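Local coordinates for protein amidase, hydantoinase/carbamoylase family (Burkholderia vietnamiensis, PDB 5I4M) that probably hydrolyses N-carbamoyl-L-amino acids, as a zinc-dependent amidase of the peptidase M20 family, at residues Ala206-His211 with His423-Arg428; Ala361-Phe366 with Ala418-His423. One frame throughout, in Å; residues are numbered along the deposited sequence.

Of the elements involved, strand 206-212 comes first along the chain, and the last long helix, 411-429, packs against it in interaction 1, closing a loop of 211 residues that includes the M20 dimerisation region. Within that loop lies the smaller one of interaction 2, where the end of helix 353-365 meets residues 418-423 of the same last helix, 51 residues further on. The two contacts use successive turns of helix 411-429 and share His423. They also touch directly: Leu421 CD1 lies 3.7 Å from Phe208 CB, and Ala362 CB packs near the backbone N of Ala424. Together they tie two helices and a central strand into one layered unit.

Interaction 1 of 2, residues Ala206-His211 with His423-Arg428; sequences AAFELH and HAMLSR. With ZN (zinc ion), chain C.
The ring of Phe208 lies against helix 411-429, with the methyl of Ala424 over one of its faces. Ala424 CB sits 4.1 Å from the ring centroid, a CH-pi contact only 18° off the normal and shifted toward the CE1 side of the rim. A chi1 of -63° sets the ring beside the backbone N of Phe208, and its far end reaches into the next turn of the helix. There the aliphatic part of Arg428 takes over: CG meets Phe208 CZ at the ring edge, in plane, at 3.7 Å. Obliquely, on the same side of the ring as Ala424, Met425 CG approaches Phe208 CD2 at 4.0 Å. The bend of Arg428 at chi2 brings its CD within 3.8 Å of Ala206 CB, and a second bend at chi3 turns the guanidinium, whose plane stands 71° from the Phe208 ring. Its charge is directed elsewhere, NE forming a salt bridge with Glu431. Cys355 and Val359 of helix 353-365 also touch the Phe208 ring, which is buried among strand and helices. The strand and helix run antiparallel, the axes of the two short segments 9.2 Å apart. Further along the strand, His211 takes no part in this packing; its NE2 binds zinc at 2.2 Å, a site that His104 and Asp115 also serve and that includes a water. The arrangement is that of the M20 catalytic domain: a helix packed on a sheet strand that carries a zinc ligand at its C-terminal end.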
loop_
_atom_site.group_PDB
_atom_site.type_symbol
_atom_site.label_atom_id
_atom_site.label_comp_id
_atom_site.label_asym_id
_atom_site.label_seq_id
_atom_site.Cartn_x
_atom_site.Cartn_y
_atom_site.Cartn_z
ATOM N N ALA A 206 -22.906 36.962 -2.158
ATOM C CA ALA A 206 -22.197 36.587 -0.941
ATOM C C ALA A 206 -22.279 35.079 -0.806
ATOM O O ALA A 206 -23.168 34.443 -1.375
ATOM C CB ALA A 206 -22.781 37.266 0.301
ATOM N N ALA A 207 -21.346 34.515 -0.039
ATOM C CA ALA A 207 -21.296 33.074 0.171
ATOM C C ALA A 207 -20.966 32.792 1.629
ATOM O O ALA A 207 -20.171 33.509 2.241
ATOM C CB ALA A 207 -20.258 32.414 -0.743
ATOM N N PHE A 208 -21.616 31.773 2.195
ATOM C CA PHE A 208 -21.337 31.311 3.547
ATOM C C PHE A 208 -21.291 29.792 3.521
ATOM O O PHE A 208 -22.133 29.165 2.879
ATOM C CB PHE A 208 -22.415 31.749 4.555
ATOM C CG PHE A 208 -22.545 33.233 4.721
ATOM C CD1 PHE A 208 -21.800 33.902 5.677
ATOM C CD2 PHE A 208 -23.430 33.955 3.936
ATOM C CE1 PHE A 208 -21.918 35.276 5.835
ATOM C CE2 PHE A 208 -23.565 35.317 4.090
ATOM C CZ PHE A 208 -22.805 35.984 5.044
ATOM N N GLU A 209 -20.329 29.199 4.222
ATOM C CA GLU A 209 -20.296 27.751 4.392
ATOM C C GLU A 209 -20.307 27.409 5.878
ATOM O O GLU A 209 -19.503 27.928 6.659
ATOM C CB GLU A 209 -19.077 27.126 3.703
ATOM C CG GLU A 209 -18.964 25.597 3.927
ATOM C CD GLU A 209 -17.944 24.940 3.017
ATOM O OE1 GLU A 209 -17.313 25.668 2.228
ATOM O OE2 GLU A 209 -17.790 23.694 3.065
ATOM N N LEU A 210 -21.225 26.536 6.256
ATOM C CA LEU A 210 -21.346 26.006 7.606
ATOM C C LEU A 210 -20.613 24.666 7.676
ATOM O O LEU A 210 -20.784 23.816 6.795
ATOM C CB LEU A 210 -22.835 25.849 7.946
ATOM C CG LEU A 210 -23.237 25.059 9.187
ATOM C CD1 LEU A 210 -22.757 25.758 10.437
ATOM C CD2 LEU A 210 -24.766 24.894 9.196
ATOM N N HIS A 211 -19.778 24.480 8.699
ATOM C CA HIS A 211 -18.945 23.277 8.767
ATOM C C HIS A 211 -18.601 22.974 10.219
ATOM O O HIS A 211 -18.557 23.877 11.055
ATOM C CB HIS A 211 -17.654 23.478 7.967
ATOM C CG HIS A 211 -17.051 22.213 7.442
ATOM N ND1 HIS A 211 -16.379 21.314 8.247
ATOM C CD2 HIS A 211 -16.988 21.714 6.183
ATOM C CE1 HIS A 211 -15.933 20.313 7.502
ATOM N NE2 HIS A 211 -16.292 20.530 6.249
ATOM N N HIS A 423 -29.463 33.261 9.626
ATOM C CA HIS A 423 -29.556 34.708 9.764
ATOM C C HIS A 423 -28.437 35.447 9.052
ATOM O O HIS A 423 -28.668 36.553 8.546
ATOM C CB HIS A 423 -29.643 35.088 11.232
ATOM C CG HIS A 423 -31.045 35.004 11.738
ATOM N ND1 HIS A 423 -31.903 36.081 11.710
ATOM C CD2 HIS A 423 -31.777 33.948 12.163
ATOM C CE1 HIS A 423 -33.088 35.704 12.160
ATOM N NE2 HIS A 423 -33.038 34.415 12.441
ATOM N N ALA A 424 -27.240 34.871 8.980
ATOM C CA ALA A 424 -26.192 35.500 8.188
ATOM C C ALA A 424 -26.597 35.565 6.724
ATOM O O ALA A 424 -26.390 36.587 6.056
ATOM C CB ALA A 424 -24.877 34.741 8.352
ATOM N N MET A 425 -27.179 34.485 6.209
ATOM C CA MET A 425 -27.654 34.491 4.830
ATOM C C MET A 425 -28.803 35.471 4.657
ATOM O O MET A 425 -28.834 36.241 3.688
ATOM C CB MET A 425 -28.081 33.085 4.411
ATOM C CG MET A 425 -26.925 32.108 4.292
ATOM S SD MET A 425 -27.512 30.529 3.655
ATOM C CE MET A 425 -27.982 30.985 1.985
ATOM N N LEU A 426 -29.762 35.456 5.588
ATOM C CA LEU A 426 -30.874 36.403 5.512
ATOM C C LEU A 426 -30.374 37.836 5.495
ATOM O O LEU A 426 -30.878 38.673 4.736
ATOM C CB LEU A 426 -31.821 36.205 6.690
ATOM C CG LEU A 426 -33.027 35.311 6.458
ATOM C CD1 LEU A 426 -33.788 35.170 7.763
ATOM C CD2 LEU A 426 -33.911 35.896 5.363
ATOM N N SER A 427 -29.387 38.136 6.336
ATOM C CA SER A 427 -28.860 39.491 6.403
ATOM C C SER A 427 -28.392 39.970 5.034
ATOM O O SER A 427 -28.678 41.103 4.632
ATOM C CB SER A 427 -27.722 39.542 7.418
ATOM O OG SER A 427 -27.235 40.859 7.568
ATOM N N ARG A 428 -27.695 39.118 4.289
ATOM C CA ARG A 428 -27.182 39.555 3.001
ATOM C C ARG A 428 -28.201 39.405 1.877
ATOM O O ARG A 428 -28.211 40.221 0.945
ATOM C CB ARG A 428 -25.908 38.780 2.671
ATOM C CG ARG A 428 -24.920 38.791 3.834
ATOM C CD ARG A 428 -23.577 39.326 3.432
ATOM N NE ARG A 428 -23.663 40.608 2.743
ATOM C CZ ARG A 428 -22.636 41.176 2.118
ATOM N NH1 ARG A 428 -21.449 40.578 2.100
ATOM N NH2 ARG A 428 -22.790 42.343 1.506
HETATM ZN ZN ZN C . -15.222 19.327 4.691
HETATM O O HOH W 1 -15.012 21.162 3.523
#

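Interaction 2 of 2, residues Ala361-Phe366 with Ala418-His423; sequences AAADRF and ANVLLH
Phe366 leads from the end of helix 353-365 toward helix 411-429, with CG beside its backbone N. From CB outward, CD1 comes near Asn419 CB, and CE2 lies 3.7 Å from Asn419 CG. The amide of Asn419 is stacked on the ring, the planes 8° apart, and Asn419 CB stands over the same face, 3.9 Å from the centroid. Asn419 OD1 accepts a hydrogen bond from Val27 N, and ND2 is hydrogen-bonded to Tyr368 OH. At the tip, CE1 and CZ turn to His423; Phe366 CE1 is 3.3 Å from His423 CD2. The pair is an offset edge-to-face contact, the edge of Phe366 directed at the His423 face, planes 70° apart. Arg365 also meets the imidazole, its CD 3.6 Å from the His423 centroid in a CH-pi contact. Its guanidinium lies nearly parallel to the imidazole and donates a hydrogen bond to Asp22 O through NH1, while His423 NE2 is hydrogen-bonded to Ile25 O. Nearby, where the helices come close, Ala362 CB meets Val420 CG1 at 3.8 Å. The two helices cross at 123°; Leu421, on the far side of helix 411-429, packs on strand 206-212 and helix 117-132, which Leu422 on the flank also meets.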
loop_
_atom_site.group_PDB
_atom_site.type_symbol
_atom_site.label_atom_id
_atom_site.label_comp_id
_atom_site.label_asym_id
_atom_site.label_seq_id
_atom_site.Cartn_x
_atom_site.Cartn_y
_atom_site.Cartn_z
ATOM N N ALA A 361 -22.936 38.671 14.239
ATOM C CA ALA A 361 -24.231 39.256 14.590
ATOM C C ALA A 361 -25.299 38.184 14.751
ATOM O O ALA A 361 -26.151 38.272 15.648
ATOM C CB ALA A 361 -24.658 40.270 13.527
ATOM N N ALA A 362 -25.273 37.168 13.890
ATOM C CA ALA A 362 -26.250 36.091 13.996
ATOM C C ALA A 362 -26.042 35.279 15.264
ATOM O O ALA A 362 -27.016 34.875 15.912
ATOM C CB ALA A 362 -26.187 35.188 12.768
ATOM N N ALA A 363 -24.787 35.018 15.631
ATOM C CA ALA A 363 -24.524 34.324 16.889
ATOM C C ALA A 363 -25.034 35.128 18.076
ATOM O O ALA A 363 -25.660 34.576 18.992
ATOM C CB ALA A 363 -23.029 34.047 17.032
ATOM N N ASP A 364 -24.778 36.438 18.076
ATOM C CA ASP A 364 -25.240 37.281 19.171
ATOM C C ASP A 364 -26.758 37.342 19.221
ATOM O O ASP A 364 -27.335 37.395 20.312
ATOM C CB ASP A 364 -24.644 38.685 19.044
ATOM C CG ASP A 364 -23.174 38.744 19.461
ATOM O OD1 ASP A 364 -22.731 37.894 20.272
ATOM O OD2 ASP A 364 -22.457 39.652 18.990
ATOM N N ARG A 365 -27.420 37.304 18.062
ATOM C CA ARG A 365 -28.877 37.380 18.041
ATOM C C ARG A 365 -29.494 36.255 18.858
ATOM O O ARG A 365 -30.463 36.467 19.594
ATOM C CB ARG A 365 -29.383 37.332 16.600
ATOM C CG ARG A 365 -30.874 37.037 16.477
ATOM C CD ARG A 365 -31.294 36.872 15.025
ATOM N NE ARG A 365 -30.913 38.031 14.222
ATOM C CZ ARG A 365 -31.706 39.069 13.977
ATOM N NH1 ARG A 365 -32.939 39.106 14.467
ATOM N NH2 ARG A 365 -31.263 40.074 13.234
ATOM N N PHE A 366 -28.943 35.052 18.745
ATOM C CA PHE A 366 -29.441 33.898 19.481
ATOM C C PHE A 366 -28.777 33.724 20.839
ATOM O O PHE A 366 -29.095 32.766 21.544
ATOM C CB PHE A 366 -29.261 32.621 18.645
ATOM C CG PHE A 366 -30.217 32.525 17.488
ATOM C CD1 PHE A 366 -29.909 33.107 16.265
ATOM C CD2 PHE A 366 -31.433 31.868 17.628
ATOM C CE1 PHE A 366 -30.794 33.030 15.198
ATOM C CE2 PHE A 366 -32.326 31.786 16.565
ATOM C CZ PHE A 366 -32.007 32.366 15.350
ATOM N N ALA A 418 -26.884 26.106 12.223
ATOM C CA ALA A 418 -27.855 26.361 11.164
ATOM C C ALA A 418 -28.645 27.638 11.415
ATOM O O ALA A 418 -29.014 28.328 10.460
ATOM C CB ALA A 418 -28.806 25.165 11.018
ATOM N N ASN A 419 -28.930 27.964 12.681
ATOM C CA ASN A 419 -29.560 29.249 12.976
ATOM C C ASN A 419 -28.651 30.409 12.590
ATOM O O ASN A 419 -29.112 31.425 12.048
ATOM C CB ASN A 419 -29.936 29.320 14.455
ATOM C CG ASN A 419 -31.285 28.684 14.737
ATOM O OD1 ASN A 419 -32.182 28.720 13.894
ATOM N ND2 ASN A 419 -31.436 28.100 15.922
ATOM N N VAL A 420 -27.354 30.276 12.852
ATOM C CA VAL A 420 -26.427 31.351 12.507
ATOM C C VAL A 420 -26.306 31.476 10.994
ATOM O O VAL A 420 -26.316 32.584 10.441
ATOM C CB VAL A 420 -25.070 31.093 13.184
ATOM C CG1 VAL A 420 -24.014 32.056 12.659
ATOM C CG2 VAL A 420 -25.227 31.218 14.702
ATOM N N LEU A 421 -26.202 30.344 10.297
ATOM C CA LEU A 421 -26.183 30.371 8.837
ATOM C C LEU A 421 -27.445 31.025 8.291
ATOM O O LEU A 421 -27.384 31.881 7.403
ATOM C CB LEU A 421 -26.043 28.949 8.287
ATOM C CG LEU A 421 -26.062 28.849 6.761
ATOM C CD1 LEU A 421 -24.795 29.475 6.194
ATOM C CD2 LEU A 421 -26.217 27.398 6.279
ATOM N N LEU A 422 -28.604 30.621 8.816
ATOM C CA LEU A 422 -29.879 31.197 8.396
ATOM C C LEU A 422 -29.864 32.715 8.480
ATOM O O LEU A 422 -30.218 33.406 7.517
ATOM C CB LEU A 422 -31.010 30.634 9.262
ATOM C CG LEU A 422 -32.403 31.247 9.093
ATOM C CD1 LEU A 422 -32.908 31.053 7.663
ATOM C CD2 LEU A 422 -33.392 30.647 10.107
ATOM N N HIS A 423 -29.463 33.261 9.626
ATOM C CA HIS A 423 -29.556 34.708 9.764
ATOM C C HIS A 423 -28.437 35.447 9.052
ATOM O O HIS A 423 -28.668 36.553 8.546
ATOM C CB HIS A 423 -29.643 35.088 11.232
ATOM C CG HIS A 423 -31.045 35.004 11.738
ATOM N ND1 HIS A 423 -31.903 36.081 11.710
ATOM C CD2 HIS A 423 -31.777 33.948 12.163
ATOM C CE1 HIS A 423 -33.088 35.704 12.160
ATOM N NE2 HIS A 423 -33.038 34.415 12.441
#